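Local structure of PA1221 (4DG8) at residues A[302-310]-A[317-325]; A[198-207]-A[277-285]. The protein belongs to the ANL superfamily of AMP-binding enzymes, carries a phosphopantetheine attachment region, and holds adenosine monophosphate in its pocket. One frame throughout, in Å; residues are numbered along the deposited sequence.

Interaction 1: residues A[302-310]-A[317-325]; sequences RLHLVNGYG and FTCCHVVTD. With AMP (adenosine monophosphate), chain B.
The ring of Phe317 lies over Gly308, whose CA stands 4.1 Å from the ring centroid, 24° off the normal, in a CH-pi contact at a position with no side chain of its own. Gly308 lies in strand 304-309 of a beta hairpin whose second strand is 319-322, and Phe317 in the loop just before that second strand; the hairpin is part of a mixed five-stranded sheet. On the face with Phe317, Cys320 SG also comes up to the CA of Gly308, and Val306 CG1 reaches Cys320 CB at 3.7 Å while its other methyl, CG2, leans on Val322 CG2. At the far end Val323 CG2 fits against Leu305 beside a straight Val323 N to Leu305 O bond (175°).

On the opposite face, that of Asn307 and Tyr309, the tyrosine ring has Thr318 beside it, both pointing the same way, with Thr318 CB 3.8 Å from Tyr309 CE2. A classic beta bulge sets Thr318 and Cys319 against Tyr309, whose carbonyl O accepts from both amides. Asp402 holds the tyrosine hydroxyl, and the ring turns its CD1 edge to the adenine of adenosine monophosphate, whose N6 donates to Gly308 O at 2.9 Å and to Asn307 OD1 at 2.8 Å.

Interaction 2: residues A[198-207]-A[277-285]; sequences FLAFAPQMRF and GLRQLLTGG. With AMP (adenosine monophosphate), chain B.
Two polar side chains, Gln280 and Arg279, reach the backbone of the loop that follows Phe198. Gln280 OE1 accepts from Phe201 N at 2.9 Å, the donor standing 35° out of the carbonyl plane. The glutamine's CG sits between backbone N and carbonyl carbon (chi1 57°), and the extended chain beyond it carries the amide in under the loop. The Phe201 ring, stacked on His304, stands 79° from the amide plane. Gln280 NE2 lies 3.6 Å from Met205 SD and is hydrogen-bonded to Ser256 OG, so both ends of this buried amide have partners. Arg279, more exposed, turns its guanidinium edge to Phe201 O, with a weak bond of 3.3 Å from NH1.

The loop, with a type I turn from Ala202 to Met205, leads into strand 206-209 and packs over strand 280-284, which belongs to the mixed sheet of the AMP-binding region; just past the strand, Gly285 N lies 3.0 Å from AMP N7.

The remaining contacts are apolar. Leu282 CD2 meets Phe198 CD1 at 3.9 Å and Leu199 CD2 at 4.0 Å, both side chains crossing the leucine at about a right angle. Ala202 CB touches Arg279 CB at 3.9 Å.

Interactions 1 and 2 meet in one mixed sheet, where strands 280-284 and 304-309 are neighbours: Val306 N lies 2.8 Å from Leu281 O and Gly308 N 2.9 Å from Thr283 O, both probable hydrogen bonds. Interaction 1 is strand pairing within that sheet, nearly all buried and carried mainly by backbone hydrogen bonds, with a bulge at one end. Interaction 2 instead lays a loop on the sheet; side chains supply its hydrogen bonds, and it runs from a buried centre at Gln280 and Leu282 to an exposed edge at Arg279 and Pro203. Both reach adenosine monophosphate, 302-310 through side-chain and backbone acceptors, 277-285 through its closing glycines. Phe198 and Leu282 of interaction 2 also touch Val306 of interaction 1.

Interaction 1: residues A[302-310]-A[317-325]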
loop_
_atom_site.group_PDB
_atom_site.type_symbol
_atom_site.label_atom_id
_atom_site.label_comp_id
_atom_site.label_asym_id
_atom_site.label_seq_id
_atom_site.Cartn_x
_atom_site.Cartn_y
_atom_site.Cartn_z
ATOM N N ARG A 302 -24.195 8.130 -9.941
ATOM C CA ARG A 302 -23.637 7.350 -11.044
ATOM C C ARG A 302 -22.193 6.910 -10.759
ATOM O O ARG A 302 -21.580 6.191 -11.553
ATOM C CB ARG A 302 -23.675 8.157 -12.347
ATOM C CG ARG A 302 -25.073 8.465 -12.910
ATOM C CD ARG A 302 -24.957 9.446 -14.085
ATOM N NE ARG A 302 -24.489 10.754 -13.625
ATOM C CZ ARG A 302 -25.282 11.659 -13.052
ATOM N NH1 ARG A 302 -26.575 11.396 -12.880
ATOM N NH2 ARG A 302 -24.790 12.828 -12.650
ATOM N N LEU A 303 -21.646 7.352 -9.635
ATOM C CA LEU A 303 -20.282 6.982 -9.271
ATOM C C LEU A 303 -20.220 5.497 -8.897
ATOM O O LEU A 303 -21.077 4.995 -8.176
ATOM C CB LEU A 303 -19.767 7.866 -8.123
ATOM C CG LEU A 303 -18.426 7.448 -7.526
ATOM C CD1 LEU A 303 -17.318 7.494 -8.587
ATOM C CD2 LEU A 303 -18.069 8.318 -6.317
ATOM N N HIS A 304 -19.225 4.786 -9.415
ATOM C CA HIS A 304 -18.989 3.426 -8.959
ATOM C C HIS A 304 -17.943 3.475 -7.849
ATOM O O HIS A 304 -16.781 3.817 -8.079
ATOM C CB HIS A 304 -18.573 2.511 -10.124
ATOM C CG HIS A 304 -19.703 2.187 -11.058
ATOM N ND1 HIS A 304 -19.998 2.952 -12.168
ATOM C CD2 HIS A 304 -20.625 1.192 -11.030
ATOM C CE1 HIS A 304 -21.041 2.433 -12.793
ATOM N NE2 HIS A 304 -21.441 1.366 -12.122
ATOM N N LEU A 305 -18.396 3.162 -6.643
ATOM C CA LEU A 305 -17.567 3.131 -5.459
ATOM C C LEU A 305 -17.256 1.683 -5.049
ATOM O O LEU A 305 -18.145 0.838 -4.986
ATOM C CB LEU A 305 -18.291 3.854 -4.335
ATOM C CG LEU A 305 -17.507 4.111 -3.045
ATOM C CD1 LEU A 305 -16.261 4.888 -3.332
ATOM C CD2 LEU A 305 -18.399 4.867 -2.052
ATOM N N VAL A 306 -15.985 1.405 -4.776
ATOM C CA VAL A 306 -15.558 0.062 -4.392
ATOM C C VAL A 306 -14.884 0.058 -3.016
ATOM O O VAL A 306 -13.952 0.835 -2.775
ATOM C CB VAL A 306 -14.562 -0.493 -5.413
ATOM C CG1 VAL A 306 -14.175 -1.937 -5.071
ATOM C CG2 VAL A 306 -15.147 -0.386 -6.817
ATOM N N ASN A 307 -15.329 -0.832 -2.132
ATOM C CA ASN A 307 -14.647 -1.017 -0.859
ATOM C C ASN A 307 -13.604 -2.110 -1.111
ATOM O O ASN A 307 -13.960 -3.253 -1.359
ATOM C CB ASN A 307 -15.651 -1.456 0.226
ATOM C CG ASN A 307 -15.023 -1.586 1.618
ATOM O OD1 ASN A 307 -13.851 -1.263 1.822
ATOM N ND2 ASN A 307 -15.824 -2.039 2.597
ATOM N N GLY A 308 -12.325 -1.731 -1.157
ATOM C CA GLY A 308 -11.260 -2.717 -1.249
ATOM C C GLY A 308 -10.669 -3.084 0.102
ATOM O O GLY A 308 -10.304 -2.199 0.886
ATOM N N TYR A 309 -10.431 -4.375 0.310
ATOM C CA TYR A 309 -9.865 -4.866 1.563
ATOM C C TYR A 309 -8.729 -5.817 1.226
ATOM O O TYR A 309 -8.858 -6.630 0.312
ATOM C CB TYR A 309 -10.904 -5.640 2.389
ATOM C CG TYR A 309 -10.230 -6.712 3.228
ATOM C CD1 TYR A 309 -9.672 -6.397 4.459
ATOM C CD2 TYR A 309 -10.098 -8.026 2.763
ATOM C CE1 TYR A 309 -9.035 -7.350 5.222
ATOM C CE2 TYR A 309 -9.454 -8.991 3.520
ATOM C CZ TYR A 309 -8.918 -8.637 4.757
ATOM O OH TYR A 309 -8.255 -9.561 5.542
ATOM N N GLY A 310 -7.614 -5.707 1.936
ATOM C CA GLY A 310 -6.621 -6.764 1.882
ATOM C C GLY A 310 -5.330 -6.381 2.568
ATOM O O GLY A 310 -5.033 -5.188 2.712
ATOM N N PHE A 317 -5.253 -5.889 -2.814
ATOM C CA PHE A 317 -6.600 -6.321 -2.459
ATOM C C PHE A 317 -6.731 -7.831 -2.313
ATOM O O PHE A 317 -6.095 -8.609 -3.017
ATOM C CB PHE A 317 -7.608 -5.873 -3.525
ATOM C CG PHE A 317 -7.790 -4.396 -3.612
ATOM C CD1 PHE A 317 -7.601 -3.591 -2.496
ATOM C CD2 PHE A 317 -8.199 -3.806 -4.813
ATOM C CE1 PHE A 317 -7.793 -2.217 -2.580
ATOM C CE2 PHE A 317 -8.382 -2.440 -4.898
ATOM C CZ PHE A 317 -8.168 -1.643 -3.783
ATOM N N THR A 318 -7.617 -8.217 -1.408
ATOM C CA THR A 318 -8.004 -9.598 -1.193
ATOM C C THR A 318 -9.479 -9.715 -1.579
ATOM O O THR A 318 -9.851 -10.564 -2.379
ATOM C CB THR A 318 -7.724 -10.053 0.251
ATOM O OG1 THR A 318 -6.303 -10.058 0.461
ATOM C CG2 THR A 318 -8.248 -11.449 0.478
ATOM N N CYS A 319 -10.323 -8.899 -0.953
ATOM C CA CYS A 319 -11.716 -8.784 -1.374
ATOM C C CYS A 319 -12.065 -7.361 -1.812
ATOM O O CYS A 319 -11.520 -6.392 -1.289
ATOM C CB CYS A 319 -12.655 -9.197 -0.242
ATOM S SG CYS A 319 -12.354 -10.839 0.425
ATOM N N CYS A 320 -12.974 -7.244 -2.776
ATOM C CA CYS A 320 -13.586 -5.958 -3.091
ATOM C C CYS A 320 -15.087 -6.098 -3.161
ATOM O O CYS A 320 -15.614 -7.188 -3.410
ATOM C CB CYS A 320 -13.085 -5.395 -4.414
ATOM S SG CYS A 320 -11.354 -4.984 -4.397
ATOM N N HIS A 321 -15.767 -4.980 -2.931
ATOM C CA HIS A 321 -17.225 -4.938 -3.008
ATOM C C HIS A 321 -17.672 -3.663 -3.728
ATOM O O HIS A 321 -17.316 -2.561 -3.328
ATOM C CB HIS A 321 -17.837 -5.008 -1.601
ATOM C CG HIS A 321 -19.330 -4.922 -1.583
ATOM N ND1 HIS A 321 -20.138 -5.889 -2.144
ATOM C CD2 HIS A 321 -20.163 -3.979 -1.077
ATOM C CE1 HIS A 321 -21.403 -5.539 -1.995
ATOM N NE2 HIS A 321 -21.444 -4.387 -1.349
ATOM N N VAL A 322 -18.443 -3.809 -4.797
ATOM C CA VAL A 322 -19.004 -2.639 -5.445
ATOM C C VAL A 322 -20.205 -2.190 -4.615
ATOM O O VAL A 322 -21.145 -2.955 -4.397
ATOM C CB VAL A 322 -19.393 -2.933 -6.906
ATOM C CG1 VAL A 322 -20.270 -1.821 -7.454
ATOM C CG2 VAL A 322 -18.136 -3.108 -7.763
ATOM N N VAL A 323 -20.152 -0.959 -4.116
ATOM C CA VAL A 323 -21.161 -0.488 -3.178
ATOM C C VAL A 323 -22.521 -0.300 -3.832
ATOM O O VAL A 323 -22.614 0.360 -4.862
ATOM C CB VAL A 323 -20.739 0.833 -2.502
ATOM C CG1 VAL A 323 -21.896 1.351 -1.615
ATOM C CG2 VAL A 323 -19.476 0.626 -1.693
ATOM N N THR A 324 -23.571 -0.882 -3.250
ATOM C CA THR A 324 -24.907 -0.693 -3.803
ATOM C C THR A 324 -25.781 0.264 -3.013
ATOM O O THR A 324 -25.451 0.689 -1.901
ATOM C CB THR A 324 -25.722 -2.009 -3.877
ATOM O OG1 THR A 324 -25.844 -2.583 -2.562
ATOM C CG2 THR A 324 -25.081 -2.992 -4.833
ATOM N N ASP A 325 -26.943 0.528 -3.588
ATOM C CA ASP A 325 -27.963 1.345 -2.956
ATOM C C ASP A 325 -28.380 0.774 -1.595
ATOM O O ASP A 325 -28.482 1.500 -0.609
ATOM C CB ASP A 325 -29.179 1.448 -3.876
ATOM C CG ASP A 325 -30.245 2.336 -3.304
ATOM O OD1 ASP A 325 -29.920 3.505 -2.997
ATOM O OD2 ASP A 325 -31.391 1.856 -3.125
HETATM P P AMP B . -1.975 -2.875 4.572
HETATM O O1P AMP B . -1.029 -1.778 5.011
HETATM O O2P AMP B . -2.688 -2.729 3.235
HETATM O O3P AMP B . -1.183 -4.170 4.614
HETATM O "O5'" AMP B . -3.050 -3.138 5.713
HETATM C "C5'" AMP B . -3.890 -4.275 5.661
HETATM C "C4'" AMP B . -4.868 -4.294 6.803
HETATM O "O4'" AMP B . -5.659 -3.077 6.803
HETATM C "C3'" AMP B . -5.898 -5.409 6.767
HETATM O "O3'" AMP B . -5.385 -6.648 7.244
HETATM C "C2'" AMP B . -7.030 -4.842 7.612
HETATM O "O2'" AMP B . -6.726 -4.964 8.996
HETATM C "C1'" AMP B . -6.979 -3.359 7.232
HETATM N N9 AMP B . -7.912 -3.036 6.127
HETATM C C8 AMP B . -7.544 -2.863 4.835
HETATM N N7 AMP B . -8.608 -2.577 4.046
HETATM C C5 AMP B . -9.702 -2.571 4.823
HETATM C C6 AMP B . -11.158 -2.340 4.618
HETATM N N6 AMP B . -11.655 -2.062 3.399
HETATM N N1 AMP B . -11.974 -2.413 5.697
HETATM C C2 AMP B . -11.473 -2.689 6.920
HETATM N N3 AMP B . -10.166 -2.906 7.175
HETATM C C4 AMP B . -9.238 -2.864 6.194
HETATM O O HOH W 1 -21.240 1.635 -6.463
#

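Interaction 2: residues A[198-207]-A[277-285]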
loop_
_atom_site.group_PDB
_atom_site.type_symbol
_atom_site.label_atom_id
_atom_site.label_comp_id
_atom_site.label_asym_id
_atom_site.label_seq_id
_atom_site.Cartn_x
_atom_site.Cartn_y
_atom_site.Cartn_z
ATOM N N PHE A 198 -14.338 -4.908 -10.757
ATOM C CA PHE A 198 -14.386 -3.675 -9.970
ATOM C C PHE A 198 -13.576 -2.538 -10.621
ATOM O O PHE A 198 -13.594 -1.405 -10.144
ATOM C CB PHE A 198 -13.966 -3.906 -8.510
ATOM C CG PHE A 198 -12.592 -4.522 -8.351
ATOM C CD1 PHE A 198 -11.463 -3.730 -8.335
ATOM C CD2 PHE A 198 -12.442 -5.895 -8.222
ATOM C CE1 PHE A 198 -10.206 -4.288 -8.189
ATOM C CE2 PHE A 198 -11.185 -6.461 -8.077
ATOM C CZ PHE A 198 -10.066 -5.653 -8.056
ATOM N N LEU A 199 -12.815 -2.874 -11.657
ATOM C CA LEU A 199 -12.064 -1.902 -12.472
ATOM C C LEU A 199 -12.705 -1.581 -13.829
ATOM O O LEU A 199 -12.060 -1.028 -14.720
ATOM C CB LEU A 199 -10.586 -2.283 -12.622
ATOM C CG LEU A 199 -9.778 -2.330 -11.320
ATOM C CD1 LEU A 199 -8.356 -2.802 -11.624
ATOM C CD2 LEU A 199 -9.799 -0.971 -10.526
ATOM N N ALA A 200 -13.935 -2.018 -14.016
ATOM C CA ALA A 200 -14.545 -2.032 -15.356
ATOM C C ALA A 200 -15.323 -0.780 -15.781
ATOM O O ALA A 200 -16.058 -0.828 -16.772
ATOM C CB ALA A 200 -15.414 -3.285 -15.530
ATOM N N PHE A 201 -15.249 0.296 -14.997
ATOM C CA PHE A 201 -16.116 1.460 -15.230
ATOM C C PHE A 201 -15.500 2.685 -15.943
ATOM O O PHE A 201 -16.172 3.692 -16.165
ATOM C CB PHE A 201 -16.820 1.845 -13.918
ATOM C CG PHE A 201 -17.281 0.648 -13.118
ATOM C CD1 PHE A 201 -18.357 -0.121 -13.545
ATOM C CD2 PHE A 201 -16.630 0.288 -11.941
ATOM C CE1 PHE A 201 -18.779 -1.226 -12.815
ATOM C CE2 PHE A 201 -17.051 -0.814 -11.197
ATOM C CZ PHE A 201 -18.124 -1.570 -11.631
ATOM N N ALA A 202 -14.220 2.609 -16.277
ATOM C CA ALA A 202 -13.543 3.733 -16.918
ATOM C C ALA A 202 -12.697 3.250 -18.098
ATOM O O ALA A 202 -11.545 2.856 -17.918
ATOM C CB ALA A 202 -12.687 4.515 -15.890
ATOM N N PRO A 203 -13.279 3.240 -19.312
ATOM C CA PRO A 203 -12.565 2.702 -20.478
ATOM C C PRO A 203 -11.149 3.272 -20.621
ATOM O O PRO A 203 -10.236 2.546 -21.031
ATOM C CB PRO A 203 -13.449 3.138 -21.660
ATOM C CG PRO A 203 -14.834 3.188 -21.092
ATOM C CD PRO A 203 -14.642 3.693 -19.653
ATOM N N GLN A 204 -10.965 4.545 -20.274
ATOM C CA GLN A 204 -9.666 5.208 -20.452
ATOM C C GLN A 204 -8.687 4.946 -19.317
ATOM O O GLN A 204 -7.497 5.286 -19.426
ATOM C CB GLN A 204 -9.815 6.727 -20.640
ATOM C CG GLN A 204 -10.465 7.154 -21.946
ATOM C CD GLN A 204 -10.000 8.533 -22.377
ATOM O OE1 GLN A 204 -10.497 9.557 -21.890
ATOM N NE2 GLN A 204 -9.019 8.567 -23.283
ATOM N N MET A 205 -9.189 4.379 -18.224
ATOM C CA MET A 205 -8.335 3.961 -17.119
ATOM C C MET A 205 -7.341 5.054 -16.741
ATOM O O MET A 205 -6.131 4.803 -16.690
ATOM C CB MET A 205 -7.607 2.651 -17.450
ATOM C CG MET A 205 -8.562 1.457 -17.618
ATOM S SD MET A 205 -9.426 1.152 -16.076
ATOM C CE MET A 205 -8.298 0.004 -15.269
ATOM N N ARG A 206 -7.830 6.267 -16.463
ATOM C CA ARG A 206 -6.886 7.316 -16.120
ATOM C C ARG A 206 -6.831 7.438 -14.605
ATOM O O ARG A 206 -7.644 8.120 -13.972
ATOM C CB ARG A 206 -7.301 8.634 -16.775
ATOM C CG ARG A 206 -7.301 8.576 -18.314
ATOM C CD ARG A 206 -7.779 9.877 -18.944
ATOM N NE ARG A 206 -6.859 10.985 -18.687
ATOM C CZ ARG A 206 -5.802 11.290 -19.435
ATOM N NH1 ARG A 206 -5.483 10.556 -20.494
ATOM N NH2 ARG A 206 -5.041 12.322 -19.112
ATOM N N PHE A 207 -5.782 6.843 -14.044
ATOM C CA PHE A 207 -5.672 6.679 -12.604
ATOM C C PHE A 207 -4.935 7.832 -11.979
ATOM O O PHE A 207 -3.869 8.217 -12.446
ATOM C CB PHE A 207 -4.951 5.375 -12.244
ATOM C CG PHE A 207 -5.870 4.249 -11.978
ATOM C CD1 PHE A 207 -6.297 3.427 -13.015
ATOM C CD2 PHE A 207 -6.354 4.025 -10.701
ATOM C CE1 PHE A 207 -7.172 2.394 -12.771
ATOM C CE2 PHE A 207 -7.231 2.980 -10.452
ATOM C CZ PHE A 207 -7.633 2.169 -11.477
ATOM N N GLY A 277 -16.719 13.844 -11.691
ATOM C CA GLY A 277 -15.848 13.502 -12.806
ATOM C C GLY A 277 -15.095 12.183 -12.627
ATOM O O GLY A 277 -14.554 11.643 -13.597
ATOM N N LEU A 278 -15.049 11.657 -11.401
ATOM C CA LEU A 278 -14.542 10.289 -11.186
ATOM C C LEU A 278 -15.544 9.246 -11.674
ATOM O O LEU A 278 -16.740 9.331 -11.377
ATOM C CB LEU A 278 -14.209 10.032 -9.710
ATOM C CG LEU A 278 -12.993 10.770 -9.150
ATOM C CD1 LEU A 278 -12.788 10.400 -7.667
ATOM C CD2 LEU A 278 -11.748 10.453 -9.973
ATOM N N ARG A 279 -15.068 8.306 -12.486
ATOM C CA ARG A 279 -15.898 7.194 -12.949
ATOM C C ARG A 279 -15.903 6.032 -11.947
ATOM O O ARG A 279 -16.940 5.429 -11.669
ATOM C CB ARG A 279 -15.481 6.743 -14.361
ATOM C CG ARG A 279 -15.960 7.687 -15.489
ATOM C CD ARG A 279 -15.726 7.102 -16.899
ATOM N NE ARG A 279 -16.712 7.674 -17.807
ATOM C CZ ARG A 279 -17.634 6.985 -18.461
ATOM N NH1 ARG A 279 -17.680 5.666 -18.377
ATOM N NH2 ARG A 279 -18.492 7.625 -19.232
ATOM N N GLN A 280 -14.731 5.722 -11.412
ATOM C CA GLN A 280 -14.619 4.699 -10.373
ATOM C C GLN A 280 -13.678 5.182 -9.268
ATOM O O GLN A 280 -12.563 5.675 -9.521
ATOM C CB GLN A 280 -14.185 3.339 -10.966
ATOM C CG GLN A 280 -12.875 3.397 -11.741
ATOM C CD GLN A 280 -12.635 2.240 -12.725
ATOM O OE1 GLN A 280 -13.478 1.351 -12.917
ATOM N NE2 GLN A 280 -11.453 2.253 -13.352
ATOM N N LEU A 281 -14.170 5.060 -8.039
ATOM C CA LEU A 281 -13.457 5.449 -6.836
ATOM C C LEU A 281 -13.374 4.229 -5.919
ATOM O O LEU A 281 -14.395 3.639 -5.554
ATOM C CB LEU A 281 -14.206 6.597 -6.143
ATOM C CG LEU A 281 -13.646 7.133 -4.819
ATOM C CD1 LEU A 281 -12.132 7.393 -4.900
ATOM C CD2 LEU A 281 -14.378 8.393 -4.400
ATOM N N LEU A 282 -12.158 3.827 -5.594
ATOM C CA LEU A 282 -11.920 2.736 -4.656
ATOM C C LEU A 282 -11.395 3.332 -3.369
ATOM O O LEU A 282 -10.581 4.260 -3.380
ATOM C CB LEU A 282 -10.929 1.714 -5.228
ATOM C CG LEU A 282 -11.314 1.194 -6.618
ATOM C CD1 LEU A 282 -10.655 2.050 -7.694
ATOM C CD2 LEU A 282 -10.904 -0.240 -6.778
ATOM N N THR A 283 -11.912 2.832 -2.259
ATOM C CA THR A 283 -11.530 3.306 -0.941
ATOM C C THR A 283 -11.435 2.102 -0.005
ATOM O O THR A 283 -11.795 0.987 -0.387
ATOM C CB THR A 283 -12.531 4.339 -0.394
ATOM O OG1 THR A 283 -12.047 4.829 0.860
ATOM C CG2 THR A 283 -13.911 3.703 -0.201
ATOM N N GLY A 284 -10.887 2.307 1.187
ATOM C CA GLY A 284 -10.628 1.191 2.082
ATOM C C GLY A 284 -9.422 1.447 2.965
ATOM O O GLY A 284 -9.095 2.601 3.267
ATOM N N GLY A 285 -8.767 0.371 3.405
ATOM C CA GLY A 285 -7.595 0.512 4.247
ATOM C C GLY A 285 -7.968 0.572 5.713
ATOM O O GLY A 285 -7.168 0.237 6.570
HETATM P P AMP B . -1.975 -2.875 4.572
HETATM O O1P AMP B . -1.029 -1.778 5.011
HETATM O O2P AMP B . -2.688 -2.729 3.235
HETATM O O3P AMP B . -1.183 -4.170 4.614
HETATM O "O5'" AMP B . -3.050 -3.138 5.713
HETATM C "C5'" AMP B . -3.890 -4.275 5.661
HETATM C "C4'" AMP B . -4.868 -4.294 6.803
HETATM O "O4'" AMP B . -5.659 -3.077 6.803
HETATM C "C3'" AMP B . -5.898 -5.409 6.767
HETATM O "O3'" AMP B . -5.385 -6.648 7.244
HETATM C "C2'" AMP B . -7.030 -4.842 7.612
HETATM O "O2'" AMP B . -6.726 -4.964 8.996
HETATM C "C1'" AMP B . -6.979 -3.359 7.232
HETATM N N9 AMP B . -7.912 -3.036 6.127
HETATM C C8 AMP B . -7.544 -2.863 4.835
HETATM N N7 AMP B . -8.608 -2.577 4.046
HETATM C C5 AMP B . -9.702 -2.571 4.823
HETATM C C6 AMP B . -11.158 -2.340 4.618
HETATM N N6 AMP B . -11.655 -2.062 3.399
HETATM N N1 AMP B . -11.974 -2.413 5.697
HETATM C C2 AMP B . -11.473 -2.689 6.920
HETATM N N3 AMP B . -10.166 -2.906 7.175
HETATM C C4 AMP B . -9.238 -2.864 6.194
#